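Local coordinates for protein 3,4-dihydroxybenzoate decarboxylase (Enterobacter cloacae, PDB 5NY5) that probably catalyses the reversible, prenylated-FMN-dependent decarboxylation of 3,4-dihydroxybenzoic acid to catechol, as a member of the UbiD family, at residues Gln95-Ala100 / Leu234-Ala239; Gln99-Pro104 / Ala220-Pro225. All blocks are in the same frame, centred on the assembly; numbering follows the deposited sequence.

Interaction 1 (Gln95-Ala100 / Leu234-Ala239); sequences QHVGQA and LGVAGA
Val-97 and Ala-100 of helix 93-101 meet Val-236 and Ala-239 of helix 234-241 in a buried helix-helix crossing between the UbiD N-terminal and Rift-related family regions. The short axes come within 9.3 Å, and their N-to-C directions differ by 109°, so the helices cross nearly at right angles instead of running alongside one another. Each helix offers two residues three apart, one valine and one alanine; the side chains that meet are all apolar, and no hydrogen bond crosses the contact. At one end a branch of each valine meets the other: Val-97 CG1 lies 4.0 Å from Val-236 CG1. In Val-97 this branch stands opposite the backbone N (chi1 179°), and the same choice in Val-236 brings its own CG1 to the meeting point; the two side chains cross at about a right angle. At the other end the alanines do the work. Ala-100 CB packs 3.9 Å from Ala-239 CB, and Ala-239 CB also sits 3.6 Å from Ala-100 O, a methyl resting on a carbonyl oxygen. With only methyl groups here, the backbones come close, Ala-100 CA to Ala-239 CA being 5.5 Å. Ala-100 has a second neighbour in Val-236, whose CG1 is 4.3 Å from Ala-100 CB. Leu-240 extends the apolar patch by touching Ala-100 and His-96. Leu-234 comes next in sequence after Glu-233, part of the manganese site seen in a structure of this protein. The arrangement is a steep helix-helix packing of valines and alanines, joining the N-terminal region to the helix beside that glutamate.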
# COMPACT_ATOMS: atom_id res chain seq x y z
N GLN A 95 -9.66 -2.72 -37.99
CA GLN A 95 -10.89 -3.41 -38.33
C GLN A 95 -10.89 -3.88 -39.77
O GLN A 95 -11.29 -5.02 -40.06
CB GLN A 95 -12.10 -2.50 -38.08
CG GLN A 95 -13.39 -3.03 -38.68
CD GLN A 95 -14.59 -2.18 -38.33
OE1 GLN A 95 -14.50 -0.95 -38.25
NE2 GLN A 95 -15.73 -2.82 -38.12
N HIS A 96 -10.44 -3.03 -40.69
CA HIS A 96 -10.46 -3.37 -42.11
C HIS A 96 -9.64 -4.62 -42.39
O HIS A 96 -10.06 -5.50 -43.15
CB HIS A 96 -9.96 -2.19 -42.93
CG HIS A 96 -10.02 -2.41 -44.41
ND1 HIS A 96 -8.95 -2.87 -45.15
CD2 HIS A 96 -11.04 -2.24 -45.29
CE1 HIS A 96 -9.30 -2.97 -46.42
NE2 HIS A 96 -10.56 -2.59 -46.53
N VAL A 97 -8.46 -4.73 -41.77
CA VAL A 97 -7.64 -5.92 -41.96
C VAL A 97 -8.27 -7.12 -41.26
O VAL A 97 -8.32 -8.22 -41.81
CB VAL A 97 -6.21 -5.66 -41.46
CG1 VAL A 97 -5.36 -6.91 -41.64
CG2 VAL A 97 -5.59 -4.49 -42.21
N GLY A 98 -8.77 -6.92 -40.04
CA GLY A 98 -9.42 -8.01 -39.32
C GLY A 98 -10.62 -8.57 -40.06
O GLY A 98 -10.96 -9.75 -39.91
N GLN A 99 -11.29 -7.73 -40.86
CA GLN A 99 -12.37 -8.23 -41.70
C GLN A 99 -11.83 -9.10 -42.82
O GLN A 99 -12.44 -10.12 -43.18
CB GLN A 99 -13.18 -7.05 -42.26
CG GLN A 99 -14.25 -7.43 -43.27
CD GLN A 99 -15.49 -8.03 -42.63
OE1 GLN A 99 -15.52 -8.29 -41.43
NE2 GLN A 99 -16.52 -8.25 -43.44
N ALA A 100 -10.68 -8.73 -43.39
CA ALA A 100 -10.10 -9.52 -44.46
C ALA A 100 -9.50 -10.82 -43.95
O ALA A 100 -9.44 -11.81 -44.69
CB ALA A 100 -9.04 -8.70 -45.20
N LEU A 234 -0.80 -15.56 -46.37
CA LEU A 234 -0.96 -14.84 -47.62
C LEU A 234 -2.42 -14.62 -47.99
O LEU A 234 -2.71 -13.79 -48.85
CB LEU A 234 -0.26 -15.58 -48.75
CG LEU A 234 1.25 -15.79 -48.59
CD1 LEU A 234 1.80 -16.60 -49.75
CD2 LEU A 234 1.96 -14.45 -48.50
N GLY A 235 -3.34 -15.35 -47.35
CA GLY A 235 -4.75 -15.18 -47.65
C GLY A 235 -5.30 -13.82 -47.28
O GLY A 235 -6.30 -13.39 -47.87
N VAL A 236 -4.68 -13.14 -46.32
CA VAL A 236 -5.13 -11.81 -45.95
C VAL A 236 -4.86 -10.82 -47.08
O VAL A 236 -5.74 -10.04 -47.46
CB VAL A 236 -4.45 -11.36 -44.64
CG1 VAL A 236 -5.09 -10.09 -44.11
CG2 VAL A 236 -4.52 -12.47 -43.61
N ALA A 237 -3.65 -10.86 -47.63
CA ALA A 237 -3.31 -9.97 -48.74
C ALA A 237 -4.21 -10.22 -49.94
O ALA A 237 -4.69 -9.28 -50.58
CB ALA A 237 -1.84 -10.13 -49.12
N GLY A 238 -4.45 -11.49 -50.27
CA GLY A 238 -5.36 -11.81 -51.36
C GLY A 238 -6.75 -11.26 -51.12
O GLY A 238 -7.42 -10.80 -52.05
N ALA A 239 -7.21 -11.31 -49.87
CA ALA A 239 -8.52 -10.75 -49.55
C ALA A 239 -8.50 -9.23 -49.60
O ALA A 239 -9.47 -8.60 -50.02
CB ALA A 239 -8.98 -11.24 -48.18

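Interaction 2 (Gln99-Pro104 / Ala220-Pro225); sequences QAVKNP and ACFEAP
Val-101 reaches across to Phe-222 and Glu-223 with both of its methyl branches, and it accounts for nearly half of the 130 Å² buried here. Its CG2 lies 4.0 Å from Phe-222 CD2 and 4.1 Å from Phe-222 CG, so the methyl meets the inner part of the ring, near where it joins the CB, in an oblique approach. The other branch stands opposite the backbone N (chi1 173°), which directs Val-101 CG1 to the backbone of the residue after Phe-222, 4.0 Å from Glu-223 O. One valine thus covers a side chain and a peptide oxygen of the same irregular chain, by van der Waals contact and with no hydrogen bond between the segments. Glu-223 meets Val-101 through its backbone: its carboxylate leads off in another direction, to a long, weak ion pair with Arg-188. All three of Phe-222, Glu-223 and Arg-188 belong to the prenylated-FMN site seen in a structure of this protein, though the cofactor is not bound to this chain here. The backbone carrying Val-101 is tied back on itself as it leaves the helix: Asn-103 ND2 donates to Gln-99 O at 3.3 Å, with an N-H...O angle of 158° and the oxygen in the amide plane of Asn-103, while Lys-102 NZ bonds to Gly-98 O. Around the contact, Pro-334 and Ala-337 of helix 324-346 pack on Phe-222, so this residue lies between helix 93-101 and helix 324-346, while Val-236 of helix 234-241 packs on Val-101.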
# COMPACT_ATOMS: atom_id res chain seq x y z
N GLN A 99 -11.29 -7.73 -40.86
CA GLN A 99 -12.37 -8.23 -41.70
C GLN A 99 -11.83 -9.10 -42.82
O GLN A 99 -12.44 -10.12 -43.18
CB GLN A 99 -13.18 -7.05 -42.26
CG GLN A 99 -14.25 -7.43 -43.27
CD GLN A 99 -15.49 -8.03 -42.63
OE1 GLN A 99 -15.52 -8.29 -41.43
NE2 GLN A 99 -16.52 -8.25 -43.44
N ALA A 100 -10.68 -8.73 -43.39
CA ALA A 100 -10.10 -9.52 -44.46
C ALA A 100 -9.50 -10.82 -43.95
O ALA A 100 -9.44 -11.81 -44.69
CB ALA A 100 -9.04 -8.70 -45.20
N VAL A 101 -9.05 -10.85 -42.69
CA VAL A 101 -8.51 -12.07 -42.12
C VAL A 101 -9.57 -13.15 -42.05
O VAL A 101 -9.28 -14.34 -42.23
CB VAL A 101 -7.91 -11.78 -40.72
CG1 VAL A 101 -7.50 -13.06 -40.03
CG2 VAL A 101 -6.72 -10.85 -40.85
N LYS A 102 -10.83 -12.77 -41.83
CA LYS A 102 -11.90 -13.74 -41.67
C LYS A 102 -12.38 -14.33 -42.99
O LYS A 102 -13.07 -15.36 -42.98
CB LYS A 102 -13.08 -13.11 -40.93
CG LYS A 102 -12.72 -12.65 -39.52
CD LYS A 102 -13.88 -11.92 -38.86
CE LYS A 102 -13.51 -11.46 -37.46
NZ LYS A 102 -12.28 -10.61 -37.48
N ASN A 103 -12.05 -13.70 -44.12
CA ASN A 103 -12.45 -14.20 -45.44
C ASN A 103 -11.26 -14.17 -46.38
O ASN A 103 -11.24 -13.43 -47.37
CB ASN A 103 -13.60 -13.36 -46.00
CG ASN A 103 -14.78 -13.27 -45.04
OD1 ASN A 103 -15.76 -13.99 -45.18
ND2 ASN A 103 -14.68 -12.38 -44.07
N PRO A 104 -10.23 -14.97 -46.10
CA PRO A 104 -9.01 -14.90 -46.90
C PRO A 104 -9.21 -15.43 -48.31
O PRO A 104 -10.16 -16.17 -48.60
CB PRO A 104 -8.02 -15.77 -46.12
CG PRO A 104 -8.89 -16.77 -45.44
CD PRO A 104 -10.17 -16.05 -45.10
N ALA A 220 0.70 -10.74 -43.18
CA ALA A 220 1.50 -11.87 -42.71
C ALA A 220 1.70 -11.87 -41.20
O ALA A 220 2.06 -12.90 -40.64
CB ALA A 220 2.86 -11.88 -43.41
N CYS A 221 1.47 -10.73 -40.54
CA CYS A 221 1.70 -10.63 -39.11
C CYS A 221 0.51 -11.09 -38.28
O CYS A 221 0.63 -11.17 -37.05
CB CYS A 221 2.06 -9.19 -38.74
SG CYS A 221 3.57 -8.59 -39.51
N PHE A 222 -0.62 -11.40 -38.90
CA PHE A 222 -1.80 -11.85 -38.18
C PHE A 222 -1.80 -13.37 -38.05
O PHE A 222 -1.07 -14.08 -38.75
CB PHE A 222 -3.07 -11.38 -38.89
CG PHE A 222 -3.33 -9.91 -38.76
CD1 PHE A 222 -2.56 -8.99 -39.45
CD2 PHE A 222 -4.34 -9.44 -37.94
CE1 PHE A 222 -2.79 -7.64 -39.33
CE2 PHE A 222 -4.58 -8.09 -37.82
CZ PHE A 222 -3.81 -7.19 -38.52
N GLU A 223 -2.62 -13.87 -37.14
CA GLU A 223 -2.78 -15.30 -36.95
C GLU A 223 -3.65 -15.87 -38.06
O GLU A 223 -4.76 -15.39 -38.30
CB GLU A 223 -3.39 -15.61 -35.59
CG GLU A 223 -2.37 -15.79 -34.48
CD GLU A 223 -1.50 -17.02 -34.68
OE1 GLU A 223 -1.97 -17.98 -35.34
OE2 GLU A 223 -0.35 -17.03 -34.20
N ALA A 224 -3.14 -16.90 -38.74
CA ALA A 224 -3.85 -17.51 -39.84
C ALA A 224 -4.11 -18.98 -39.56
O ALA A 224 -3.35 -19.62 -38.83
CB ALA A 224 -3.05 -17.38 -41.15
N PRO A 225 -5.18 -19.55 -40.12
CA PRO A 225 -5.41 -21.00 -39.98
C PRO A 225 -4.37 -21.83 -40.70
O PRO A 225 -3.38 -21.29 -41.21
CB PRO A 225 -6.81 -21.19 -40.58
CG PRO A 225 -7.00 -20.01 -41.49
CD PRO A 225 -6.29 -18.88 -40.81

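The two contacts share Gln-99 and Ala-100, and both start from helix 93-101; their centres lie 5 Å apart. Interaction 1 is the more buried, a helix-on-helix meeting of short aliphatic side chains, whereas interaction 2 is only partly buried and sets a helix end against an irregular loop. Both rest a methyl on a backbone oxygen; the difference is the aromatic ring that interaction 2 adds. They merge into one apolar patch: Val-97 CG1 lies 3.5 Å from Phe-222 CZ, and Val-236 CG1 is 3.7 Å from Val-101 CG2. Together they pack helix 93-101 onto two successive pieces of the Rift-related region, one carrying cofactor-site residues, the other following a metal-site glutamate.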